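Local coordinates for protein SSD1 (Saccharomyces cerevisiae S288C, PDB 7AM1), which binds mRNA untranslated regions as a translational repressor and, though a member of the RNase II family, is a pseudonuclease without enzymatic activity, at residues Arg776-Pro784 with Asn878-Leu886. Numbering follows the deposited sequence.
Sequences RVLELHWQP and NYIQEIHEL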
ATOM      1  N   ARG A 776      16.700 -16.409  19.447  1.00 82.33           N
ATOM      2  CA  ARG A 776      15.996 -15.186  19.065  1.00 82.55           C
ATOM      3  C   ARG A 776      15.479 -14.454  20.308  1.00 76.09           C
ATOM      4  O   ARG A 776      14.287 -14.178  20.454  1.00 78.10           O
ATOM      5  CB  ARG A 776      14.854 -15.509  18.093  1.00 87.83           C
ATOM      6  CG  ARG A 776      15.263 -16.377  16.903  1.00 91.77           C
ATOM      7  CD  ARG A 776      15.915 -15.554  15.792  1.00 93.70           C
ATOM      8  NE  ARG A 776      15.005 -14.517  15.301  1.00 93.94           N
ATOM      9  CZ  ARG A 776      15.361 -13.485  14.541  1.00 94.53           C
ATOM     10  NH1 ARG A 776      16.625 -13.319  14.173  1.00 95.25           N
ATOM     11  NH2 ARG A 776      14.442 -12.613  14.149  1.00 94.15           N
ATOM     12  N   VAL A 777      16.410 -14.122  21.199  1.00 66.97           N
ATOM     13  CA  VAL A 777      16.084 -13.472  22.464  1.00 59.71           C
ATOM     14  C   VAL A 777      17.065 -12.333  22.685  1.00 54.37           C
ATOM     15  O   VAL A 777      18.284 -12.531  22.632  1.00 53.80           O
ATOM     16  CB  VAL A 777      16.128 -14.451  23.653  1.00 60.71           C
ATOM     17  CG1 VAL A 777      16.066 -13.691  24.971  1.00 60.86           C
ATOM     18  CG2 VAL A 777      14.980 -15.440  23.565  1.00 61.49           C
ATOM     19  N   LEU A 778      16.533 -11.143  22.939  1.00 50.46           N
ATOM     20  CA  LEU A 778      17.325  -9.959  23.226  1.00 49.74           C
ATOM     21  C   LEU A 778      17.131  -9.594  24.689  1.00 49.93           C
ATOM     22  O   LEU A 778      15.994  -9.438  25.148  1.00 47.39           O
ATOM     23  CB  LEU A 778      16.909  -8.805  22.312  1.00 48.08           C
ATOM     24  CG  LEU A 778      17.450  -7.412  22.617  1.00 47.94           C
ATOM     25  CD1 LEU A 778      18.927  -7.344  22.302  1.00 48.27           C
ATOM     26  CD2 LEU A 778      16.677  -6.378  21.812  1.00 47.46           C
ATOM     27  N   GLU A 779      18.230  -9.482  25.422  1.00 56.05           N
ATOM     28  CA  GLU A 779      18.187  -9.138  26.839  1.00 59.30           C
ATOM     29  C   GLU A 779      18.671  -7.703  26.995  1.00 57.33           C
ATOM     30  O   GLU A 779      19.845  -7.403  26.748  1.00 60.67           O
ATOM     31  CB  GLU A 779      19.020 -10.112  27.667  1.00 64.82           C
ATOM     32  CG  GLU A 779      18.432 -11.516  27.690  1.00 68.65           C
ATOM     33  CD  GLU A 779      19.095 -12.425  28.707  1.00 72.77           C
ATOM     34  OE1 GLU A 779      20.142 -12.035  29.268  1.00 73.71           O
ATOM     35  OE2 GLU A 779      18.559 -13.530  28.947  1.00 75.08           O
ATOM     36  N   LEU A 780      17.757  -6.821  27.387  1.00 49.19           N
ATOM     37  CA  LEU A 780      18.077  -5.426  27.645  1.00 44.19           C
ATOM     38  C   LEU A 780      18.535  -5.281  29.091  1.00 43.21           C
ATOM     39  O   LEU A 780      17.858  -5.752  30.010  1.00 42.63           O
ATOM     40  CB  LEU A 780      16.859  -4.540  27.379  1.00 41.41           C
ATOM     41  CG  LEU A 780      16.170  -4.672  26.016  1.00 40.25           C
ATOM     42  CD1 LEU A 780      14.921  -3.797  25.955  1.00 39.39           C
ATOM     43  CD2 LEU A 780      17.115  -4.310  24.883  1.00 39.31           C
ATOM     44  N   HIS A 781      19.679  -4.630  29.292  1.00 44.76           N
ATOM     45  CA  HIS A 781      20.170  -4.315  30.633  1.00 45.55           C
ATOM     46  C   HIS A 781      19.854  -2.845  30.881  1.00 45.07           C
ATOM     47  O   HIS A 781      20.542  -1.953  30.377  1.00 46.32           O
ATOM     48  CB  HIS A 781      21.658  -4.616  30.762  1.00 46.93           C
ATOM     49  CG  HIS A 781      21.980  -6.077  30.683  1.00 48.58           C
ATOM     50  ND1 HIS A 781      22.937  -6.676  31.473  1.00 50.13           N
ATOM     51  CD2 HIS A 781      21.471  -7.058  29.900  1.00 48.76           C
ATOM     52  CE1 HIS A 781      23.002  -7.963  31.183  1.00 51.10           C
ATOM     53  NE2 HIS A 781      22.122  -8.221  30.232  1.00 50.03           N
ATOM     54  N   TRP A 782      18.804  -2.598  31.655  1.00 42.79           N
ATOM     55  CA  TRP A 782      18.298  -1.249  31.827  1.00 42.35           C
ATOM     56  C   TRP A 782      19.084  -0.475  32.877  1.00 42.95           C
ATOM     57  O   TRP A 782      19.631  -1.044  33.827  1.00 44.31           O
ATOM     58  CB  TRP A 782      16.831  -1.278  32.250  1.00 42.17           C
ATOM     59  CG  TRP A 782      15.872  -1.674  31.172  1.00 40.54           C
ATOM     60  CD1 TRP A 782      15.439  -2.938  30.871  1.00 39.72           C
ATOM     61  CD2 TRP A 782      15.218  -0.798  30.254  1.00 38.75           C
ATOM     62  NE1 TRP A 782      14.551  -2.894  29.826  1.00 38.65           N
ATOM     63  CE2 TRP A 782      14.401  -1.591  29.426  1.00 38.53           C
ATOM     64  CE3 TRP A 782      15.242   0.584  30.052  1.00 37.99           C
ATOM     65  CZ2 TRP A 782      13.620  -1.049  28.414  1.00 38.39           C
ATOM     66  CZ3 TRP A 782      14.466   1.119  29.049  1.00 37.06           C
ATOM     67  CH2 TRP A 782      13.666   0.306  28.241  1.00 37.65           C
ATOM     68  N   GLN A 783      19.108   0.841  32.708  1.00 42.57           N
ATOM     69  CA  GLN A 783      19.519   1.734  33.781  1.00 45.67           C
ATOM     70  C   GLN A 783      18.371   1.848  34.775  1.00 45.31           C
ATOM     71  O   GLN A 783      17.303   2.355  34.411  1.00 42.82           O
ATOM     72  CB  GLN A 783      19.860   3.115  33.243  1.00 47.81           C
ATOM     73  CG  GLN A 783      20.959   3.156  32.212  1.00 50.04           C
ATOM     74  CD  GLN A 783      21.158   4.553  31.663  1.00 52.19           C
ATOM     75  OE1 GLN A 783      20.848   5.543  32.331  1.00 54.27           O
ATOM     76  NE2 GLN A 783      21.645   4.643  30.429  1.00 51.74           N
ATOM     77  N   PRO A 784      18.530   1.392  36.016  1.00 47.86           N
ATOM     78  CA  PRO A 784      17.399   1.434  36.950  1.00 49.27           C
ATOM     79  C   PRO A 784      16.934   2.864  37.187  1.00 50.94           C
ATOM     80  O   PRO A 784      17.740   3.793  37.278  1.00 51.93           O
ATOM     81  CB  PRO A 784      17.964   0.796  38.226  1.00 50.37           C
ATOM     82  CG  PRO A 784      19.439   0.980  38.128  1.00 50.76           C
ATOM     83  CD  PRO A 784      19.755   0.880  36.660  1.00 49.41           C
ATOM     84  N   ASN A 878      22.719  -6.195  37.440  1.00 70.41           N
ATOM     85  CA  ASN A 878      22.089  -6.242  36.125  1.00 66.62           C
ATOM     86  C   ASN A 878      20.570  -6.251  36.261  1.00 60.67           C
ATOM     87  O   ASN A 878      20.005  -7.095  36.962  1.00 59.97           O
ATOM     88  CB  ASN A 878      22.566  -7.460  35.332  1.00 69.84           C
ATOM     89  CG  ASN A 878      23.970  -7.281  34.785  1.00 72.64           C
ATOM     90  OD1 ASN A 878      24.332  -6.193  34.334  1.00 72.98           O
ATOM     91  ND2 ASN A 878      24.762  -8.347  34.808  1.00 74.57           N
ATOM     92  N   TYR A 879      19.916  -5.304  35.591  1.00 56.11           N
ATOM     93  CA  TYR A 879      18.456  -5.176  35.584  1.00 52.90           C
ATOM     94  C   TYR A 879      17.980  -5.571  34.187  1.00 51.06           C
ATOM     95  O   TYR A 879      17.924  -4.749  33.271  1.00 50.15           O
ATOM     96  CB  TYR A 879      18.051  -3.756  35.966  1.00 50.43           C
ATOM     97  CG  TYR A 879      18.528  -3.379  37.353  1.00 50.50           C
ATOM     98  CD1 TYR A 879      19.809  -2.885  37.554  1.00 51.15           C
ATOM     99  CD2 TYR A 879      17.709  -3.544  38.464  1.00 50.53           C
ATOM    100  CE1 TYR A 879      20.260  -2.551  38.821  1.00 53.03           C
ATOM    101  CE2 TYR A 879      18.152  -3.210  39.739  1.00 52.34           C
ATOM    102  CZ  TYR A 879      19.428  -2.717  39.909  1.00 53.61           C
ATOM    103  OH  TYR A 879      19.879  -2.384  41.167  1.00 55.75           O
ATOM    104  N   ILE A 880      17.608  -6.842  34.042  1.00 49.83           N
ATOM    105  CA  ILE A 880      17.470  -7.487  32.742  1.00 48.51           C
ATOM    106  C   ILE A 880      16.002  -7.624  32.373  1.00 46.78           C
ATOM    107  O   ILE A 880      15.188  -8.086  33.183  1.00 46.15           O
ATOM    108  CB  ILE A 880      18.154  -8.868  32.742  1.00 50.90           C
ATOM    109  CG1 ILE A 880      19.633  -8.725  33.101  1.00 52.43           C
ATOM    110  CG2 ILE A 880      17.958  -9.557  31.398  1.00 51.40           C
ATOM    111  CD1 ILE A 880      20.387 -10.039  33.150  1.00 54.69           C
ATOM    112  N   GLN A 881      15.668  -7.239  31.141  1.00 46.32           N
ATOM    113  CA  GLN A 881      14.371  -7.518  30.537  1.00 46.37           C
ATOM    114  C   GLN A 881      14.588  -8.406  29.318  1.00 47.71           C
ATOM    115  O   GLN A 881      15.449  -8.111  28.482  1.00 45.75           O
ATOM    116  CB  GLN A 881      13.647  -6.233  30.121  1.00 44.22           C
ATOM    117  CG  GLN A 881      12.267  -6.483  29.521  1.00 43.52           C
ATOM    118  CD  GLN A 881      11.617  -5.223  28.983  1.00 41.18           C
ATOM    119  OE1 GLN A 881      12.243  -4.165  28.927  1.00 39.49           O
ATOM    120  NE2 GLN A 881      10.356  -5.333  28.576  1.00 40.57           N
ATOM    121  N   GLU A 882      13.816  -9.487  29.223  1.00 52.12           N
ATOM    122  CA  GLU A 882      13.886 -10.388  28.081  1.00 54.57           C
ATOM    123  C   GLU A 882      12.862  -9.974  27.030  1.00 51.06           C
ATOM    124  O   GLU A 882      11.688  -9.756  27.349  1.00 50.77           O
ATOM    125  CB  GLU A 882      13.630 -11.836  28.503  1.00 59.43           C
ATOM    126  CG  GLU A 882      14.452 -12.309  29.682  1.00 63.36           C
ATOM    127  CD  GLU A 882      14.242 -13.785  29.971  1.00 67.20           C
ATOM    128  OE1 GLU A 882      13.249 -14.356  29.466  1.00 68.37           O
ATOM    129  OE2 GLU A 882      15.068 -14.370  30.704  1.00 69.26           O
ATOM    130  N   ILE A 883      13.314  -9.865  25.785  1.00 48.30           N
ATOM    131  CA  ILE A 883      12.455  -9.566  24.643  1.00 45.96           C
ATOM    132  C   ILE A 883      12.377 -10.822  23.783  1.00 47.45           C
ATOM    133  O   ILE A 883      13.391 -11.270  23.231  1.00 48.28           O
ATOM    134  CB  ILE A 883      12.985  -8.370  23.834  1.00 44.40           C
ATOM    135  CG1 ILE A 883      13.299  -7.176  24.747  1.00 44.00           C
ATOM    136  CG2 ILE A 883      11.982  -7.962  22.768  1.00 43.54           C
ATOM    137  CD1 ILE A 883      12.086  -6.585  25.436  1.00 43.72           C
ATOM    138  N   HIS A 884      11.175 -11.386  23.668  1.00 47.57           N
ATOM    139  CA  HIS A 884      10.930 -12.596  22.899  1.00 48.80           C
ATOM    140  C   HIS A 884       9.991 -12.294  21.741  1.00 47.18           C
ATOM    141  O   HIS A 884       9.099 -11.449  21.850  1.00 46.28           O
ATOM    142  CB  HIS A 884      10.289 -13.702  23.753  1.00 51.12           C
ATOM    143  CG  HIS A 884      11.143 -14.188  24.879  1.00 53.57           C
ATOM    144  ND1 HIS A 884      11.880 -15.349  24.804  1.00 55.21           N
ATOM    145  CD2 HIS A 884      11.362 -13.682  26.115  1.00 54.19           C
ATOM    146  CE1 HIS A 884      12.527 -15.532  25.942  1.00 56.57           C
ATOM    147  NE2 HIS A 884      12.230 -14.534  26.755  1.00 55.66           N
ATOM    148  N   GLU A 885      10.168 -13.015  20.639  1.00 47.83           N
ATOM    149  CA  GLU A 885       9.259 -12.857  19.513  1.00 46.17           C
ATOM    150  C   GLU A 885       7.859 -13.312  19.913  1.00 43.65           C
ATOM    151  O   GLU A 885       7.687 -14.323  20.597  1.00 44.38           O
ATOM    152  CB  GLU A 885       9.776 -13.642  18.306  1.00 49.31           C
ATOM    153  CG  GLU A 885      11.029 -13.018  17.704  1.00 52.64           C
ATOM    154  CD  GLU A 885      11.633 -13.820  16.566  1.00 56.26           C
ATOM    155  OE1 GLU A 885      11.397 -15.045  16.492  1.00 58.08           O
ATOM    156  OE2 GLU A 885      12.358 -13.212  15.748  1.00 56.87           O
ATOM    157  N   LEU A 886       6.860 -12.523  19.518  1.00 40.76           N
ATOM    158  CA  LEU A 886       5.441 -12.758  19.781  1.00 42.66           C
ATOM    159  C   LEU A 886       5.057 -12.533  21.239  1.00 44.79           C
ATOM    160  O   LEU A 886       3.922 -12.842  21.623  1.00 45.56           O
ATOM    161  CB  LEU A 886       4.998 -14.162  19.345  1.00 43.70           C
ATOM    162  CG  LEU A 886       5.158 -14.441  17.847  1.00 44.27           C
ATOM    163  CD1 LEU A 886       4.525 -15.770  17.455  1.00 47.12           C
ATOM    164  CD2 LEU A 886       4.563 -13.309  17.010  1.00 41.72           C
TER
HETATM  165  O   HOH W   1      21.303  -3.100  34.002  1.00 43.31           O
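Leu778 and Leu780 exchange paired backbone hydrogen bonds with Ile883 and Gln881, the core of an antiparallel beta ladder joining 777-782 to 878-884 in the C-terminal OB-fold region of this RNase II relative. Because 93 residues separate the segments, the ladder is a textbook case of strands brought together by the fold rather than by a hairpin. Side chains sort by face. On the one carrying Leu780, the extended Gln881, its CG anti to the backbone N (chi1 -178°), runs out along the indole edge of Trp782, and NE1 reaches OE1 at 2.8 Å on a carbonyl lone pair, ring and amide planes 31° apart. Next to it, Leu780 CD1 packs obliquely on Ile883 CG1 at 3.9 Å.

On the opposite face, Ile880 CG1 sits over the centre of the His781 imidazole, a CH-pi contact 3.9 Å from the centroid, while ND1 gives Asn878 OD1 a weak bond at the ring's edge. Further along, the nearly parallel carboxylates of Glu779 and Glu882 lie side by side; Arg166 pairs with the first and Arg873 with the second, probably offsetting their like charge. Glu882 also takes a nearly straight bond from His884 NE2.

Beyond strand 777-782, Pro784 CB lies over the centre of the Tyr879 ring, 4.0 Å from its centroid. At the other end Arg776 turns its guanidinium side-on to Glu885, their planes 60° apart. An alanine at Glu885 would remove this carboxylate and is likely to let the already poorly ordered arginine swing away without its counter-charge. Both nitrogens converge on a single oxygen: NE lies 3.0 Å and NH2 2.7 Å from Glu885 OE2.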